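Local coordinates for initiator protein NS1 (Murine minute virus, PDB 4R94) that nicks viral DNA through its N-terminal nuclease domain, the part present here, and as a whole protein also unwinds DNA to initiate and direct viral replication, at residues A[59-62]-A[63-66]; A[79-82]-A[83-86]. All blocks are in the same frame, centred on the assembly; numbering follows the deposited sequence.

In the fold
Interaction 1 (59-62 with 63-66) lies within helix 54-70. Interaction 2 (79-82 with 83-86) spans the entry into helix 81-104, the next helix, from the last loop residues to its first turn. Both belong to the nuclease domain. Their centres are about 14 Å apart. They meet where Gln60 NE2 comes within 4.2 Å of Lys85 NZ, a packing contact. Glu50 links them further, with a hydrogen bond from Gln60 and a long, weak ion pair to Lys85. Interaction 1 is remote from the magnesium site and the catalytic Tyr210. The side chain of Thr83 is about 11 Å from that of the magnesium ligand Glu119, and that of Gln86 about 11 Å from that of the ligand His127.

Interaction 1 of 2, residues A[59-62]-A[63-66]; sequences LQRG and AETT
Gln60 and Glu64 form an i to i+4 side-chain pair along a helix of the nuclease domain. Gln60 NE2 donates to Glu64 OE2 at 3.2 Å, with an N-H...O angle of 164°. The acceptor lies close to the amide plane, but the donor comes from above the carboxylate plane, and the two planes are 79° apart. Gln60 CG is anti to the backbone N (chi1 -170°), and the extended chain carries the amide out to this bond. Glu64 OE1 rests against the aliphatic part of Arg61, 3.9 Å from Arg61 CG. Arg61 NE is 6.3 Å from Glu64 OE1, so no salt bridge forms.

Thr66 OG1 donates to Gly62 O at 2.9 Å, as is common for helical threonines, and Thr66 N donates to the same oxygen at 3.0 Å. The two donors approach from opposite faces of the carbonyl plane. Ala63 N to Leu59 O, Glu64 N to Gln60 O and Thr65 N to Arg61 O are ordinary helical bonds.

Gln60 NE2 also donates to Glu50 OE1, its stronger partner, so two bonds hold the amide. Gln60, Ala63 and Glu64 pack on helix 81-104, at Ile89, Asp91 and Phe88. Ala63 and Thr66 also touch Leu229 of strand 227-232.

Interaction 2 of 2, residues A[79-82]-A[83-86]; sequences VDEM and TKKQ
Val79 packs against Thr83 and Lys84 where the chain enters helix 81-104. The apolar contacts centre on Val79 CG1, which lies 3.8 Å from both Thr83 CG2 and Lys84 CG. Val79 lies across Thr83. Thr83 OG1 sits beside the backbone N (chi1 -71°), and this leaves CG2 anti to it, facing the valine. The hydroxyl is on the side of Asp80, where Thr83 OG1 is 3.7 Å from Asp80 CB.

The hydrogen bonds across the junction are made by the backbone. Asp80 occupies the N-cap position, but its carboxylate makes no capping bond. Its carbonyl oxygen starts the helical pattern: Lys84 N donates to Asp80 O at 3.1 Å and 173°, while Thr83 N makes a weak bond to the same oxygen. Lys85 N to Glu81 O and Gln86 N to Met82 O, each 3.0 Å, continue the helical i to i+4 series.

The charged contact is looser. The chains of Glu81 and Lys84 run alongside each other. Lys84 NZ is 4.1 Å from both Glu81 OE1 and Glu81 OE2, too far for a salt bridge, yet the opposite charges probably attract weakly.

This is the first turn of a helix with the last loop residues, Val79 and Asp80, packed against it. Ser220 is hydrogen-bonded to Asp80 N, and Tyr47 N to Gln86 OE1. Met82 packs on Asn45 and Lys48 in a loop. Val79 and Lys84 meet Trp67 of helix 54-70, which joins the start of this helix to the one before it in the chain.

Interaction 1 of 2, residues A[59-62]-A[63-66]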
loop_
_atom_site.group_PDB
_atom_site.type_symbol
_atom_site.label_atom_id
_atom_site.label_comp_id
_atom_site.label_asym_id
_atom_site.label_seq_id
_atom_site.Cartn_x
_atom_site.Cartn_y
_atom_site.Cartn_z
ATOM N N LEU A 59 12.266 -6.625 2.868
ATOM C CA LEU A 59 11.254 -5.647 2.462
ATOM C C LEU A 59 11.100 -4.557 3.514
ATOM O O LEU A 59 10.963 -3.368 3.171
ATOM C CB LEU A 59 9.910 -6.333 2.196
ATOM C CG LEU A 59 9.877 -7.143 0.898
ATOM C CD1 LEU A 59 8.663 -8.051 0.842
ATOM C CD2 LEU A 59 9.905 -6.206 -0.308
ATOM N N GLN A 60 11.121 -4.939 4.788
ATOM C CA GLN A 60 11.000 -3.938 5.839
ATOM C C GLN A 60 12.216 -3.006 5.827
ATOM O O GLN A 60 12.074 -1.799 5.995
ATOM C CB GLN A 60 10.827 -4.585 7.209
ATOM C CG GLN A 60 10.453 -3.583 8.303
ATOM C CD GLN A 60 10.429 -4.209 9.680
ATOM O OE1 GLN A 60 9.769 -5.224 9.897
ATOM N NE2 GLN A 60 11.149 -3.603 10.622
ATOM N N ARG A 61 13.407 -3.553 5.597
ATOM C CA ARG A 61 14.578 -2.684 5.459
ATOM C C ARG A 61 14.412 -1.694 4.300
ATOM O O ARG A 61 14.775 -0.529 4.430
ATOM C CB ARG A 61 15.860 -3.504 5.289
ATOM C CG ARG A 61 16.354 -4.083 6.612
ATOM C CD ARG A 61 17.765 -4.648 6.497
ATOM N NE ARG A 61 17.791 -5.819 5.638
ATOM C CZ ARG A 61 17.699 -7.065 6.088
ATOM N NH1 ARG A 61 17.596 -7.289 7.393
ATOM N NH2 ARG A 61 17.714 -8.082 5.237
ATOM N N GLY A 62 13.851 -2.148 3.185
ATOM C CA GLY A 62 13.552 -1.262 2.076
ATOM C C GLY A 62 12.627 -0.119 2.464
ATOM O O GLY A 62 12.837 1.019 2.060
ATOM N N ALA A 63 11.613 -0.408 3.268
ATOM C CA ALA A 63 10.676 0.640 3.695
ATOM C C ALA A 63 11.364 1.679 4.582
ATOM O O ALA A 63 11.140 2.883 4.440
ATOM C CB ALA A 63 9.481 0.022 4.436
ATOM N N GLU A 64 12.185 1.190 5.514
ATOM C CA GLU A 64 12.954 2.047 6.409
ATOM C C GLU A 64 13.835 3.002 5.634
ATOM O O GLU A 64 13.851 4.195 5.903
ATOM C CB GLU A 64 13.819 1.192 7.354
ATOM C CG GLU A 64 13.017 0.399 8.366
ATOM C CD GLU A 64 13.826 -0.733 8.998
ATOM O OE1 GLU A 64 14.943 -1.015 8.518
ATOM O OE2 GLU A 64 13.320 -1.350 9.949
ATOM N N THR A 65 14.569 2.478 4.662
ATOM C CA THR A 65 15.505 3.315 3.918
ATOM C C THR A 65 14.766 4.268 2.982
ATOM O O THR A 65 15.196 5.381 2.767
ATOM C CB THR A 65 16.520 2.444 3.160
ATOM O OG1 THR A 65 17.353 1.800 4.135
ATOM C CG2 THR A 65 17.414 3.279 2.255
ATOM N N THR A 66 13.622 3.840 2.465
ATOM C CA THR A 66 12.785 4.732 1.672
ATOM C C THR A 66 12.309 5.908 2.519
ATOM O O THR A 66 12.348 7.063 2.070
ATOM C CB THR A 66 11.587 3.972 1.077
ATOM O OG1 THR A 66 12.069 3.034 0.105
ATOM C CG2 THR A 66 10.611 4.930 0.409
#

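Interaction 2 of 2, residues A[79-82]-A[83-86]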
loop_
_atom_site.group_PDB
_atom_site.type_symbol
_atom_site.label_atom_id
_atom_site.label_comp_id
_atom_site.label_asym_id
_atom_site.label_seq_id
_atom_site.Cartn_x
_atom_site.Cartn_y
_atom_site.Cartn_z
ATOM N N VAL A 79 6.487 12.381 13.770
ATOM C CA VAL A 79 5.629 11.201 13.675
ATOM C C VAL A 79 6.029 10.199 14.757
ATOM O O VAL A 79 7.217 9.939 14.936
ATOM C CB VAL A 79 5.723 10.528 12.288
ATOM C CG1 VAL A 79 4.857 9.276 12.243
ATOM C CG2 VAL A 79 5.310 11.506 11.188
ATOM N N ASP A 80 5.041 9.649 15.469
ATOM C CA ASP A 80 5.291 8.643 16.510
ATOM C C ASP A 80 6.166 7.501 16.001
ATOM O O ASP A 80 6.023 7.047 14.865
ATOM C CB ASP A 80 3.976 8.051 17.046
ATOM C CG ASP A 80 3.200 9.015 17.925
ATOM O OD1 ASP A 80 3.748 10.078 18.289
ATOM O OD2 ASP A 80 2.035 8.703 18.257
ATOM N N GLU A 81 7.067 7.032 16.852
ATOM C CA GLU A 81 7.915 5.910 16.504
ATOM C C GLU A 81 7.097 4.650 16.235
ATOM O O GLU A 81 7.424 3.894 15.316
ATOM C CB GLU A 81 8.931 5.655 17.617
ATOM C CG GLU A 81 9.935 6.782 17.746
ATOM C CD GLU A 81 10.626 7.085 16.430
ATOM O OE1 GLU A 81 11.115 6.133 15.783
ATOM O OE2 GLU A 81 10.671 8.271 16.034
ATOM N N MET A 82 6.041 4.437 17.022
ATOM C CA MET A 82 5.197 3.249 16.863
ATOM C C MET A 82 4.502 3.274 15.506
ATOM O O MET A 82 4.315 2.240 14.868
ATOM C CB MET A 82 4.150 3.153 17.979
ATOM C CG MET A 82 3.157 2.000 17.793
ATOM S SD MET A 82 2.113 1.638 19.228
ATOM C CE MET A 82 3.349 1.303 20.473
ATOM N N THR A 83 4.125 4.472 15.078
ATOM C CA THR A 83 3.418 4.651 13.817
ATOM C C THR A 83 4.335 4.328 12.637
ATOM O O THR A 83 3.966 3.561 11.735
ATOM C CB THR A 83 2.864 6.071 13.720
ATOM O OG1 THR A 83 1.770 6.203 14.642
ATOM C CG2 THR A 83 2.365 6.376 12.305
ATOM N N LYS A 84 5.531 4.896 12.644
ATOM C CA LYS A 84 6.523 4.594 11.616
ATOM C C LYS A 84 6.831 3.102 11.551
ATOM O O LYS A 84 6.857 2.508 10.475
ATOM C CB LYS A 84 7.814 5.378 11.864
ATOM C CG LYS A 84 7.708 6.860 11.489
ATOM C CD LYS A 84 8.928 7.656 11.973
ATOM C CE LYS A 84 10.229 7.048 11.479
ATOM N NZ LYS A 84 11.433 7.723 12.065
ATOM N N LYS A 85 7.067 2.494 12.705
ATOM C CA LYS A 85 7.357 1.070 12.736
ATOM C C LYS A 85 6.233 0.249 12.119
ATOM O O LYS A 85 6.483 -0.671 11.332
ATOM C CB LYS A 85 7.597 0.603 14.164
ATOM C CG LYS A 85 8.200 -0.786 14.227
ATOM C CD LYS A 85 9.083 -0.922 15.446
ATOM C CE LYS A 85 10.126 -2.012 15.258
ATOM N NZ LYS A 85 11.245 -1.613 14.359
ATOM N N GLN A 86 4.998 0.571 12.475
ATOM C CA GLN A 86 3.888 -0.218 11.958
ATOM C C GLN A 86 3.742 -0.027 10.455
ATOM O O GLN A 86 3.436 -0.994 9.734
ATOM C CB GLN A 86 2.588 0.125 12.683
ATOM C CG GLN A 86 1.372 -0.671 12.181
ATOM C CD GLN A 86 1.450 -2.145 12.549
ATOM O OE1 GLN A 86 0.945 -2.553 13.596
ATOM N NE2 GLN A 86 2.091 -2.952 11.690
#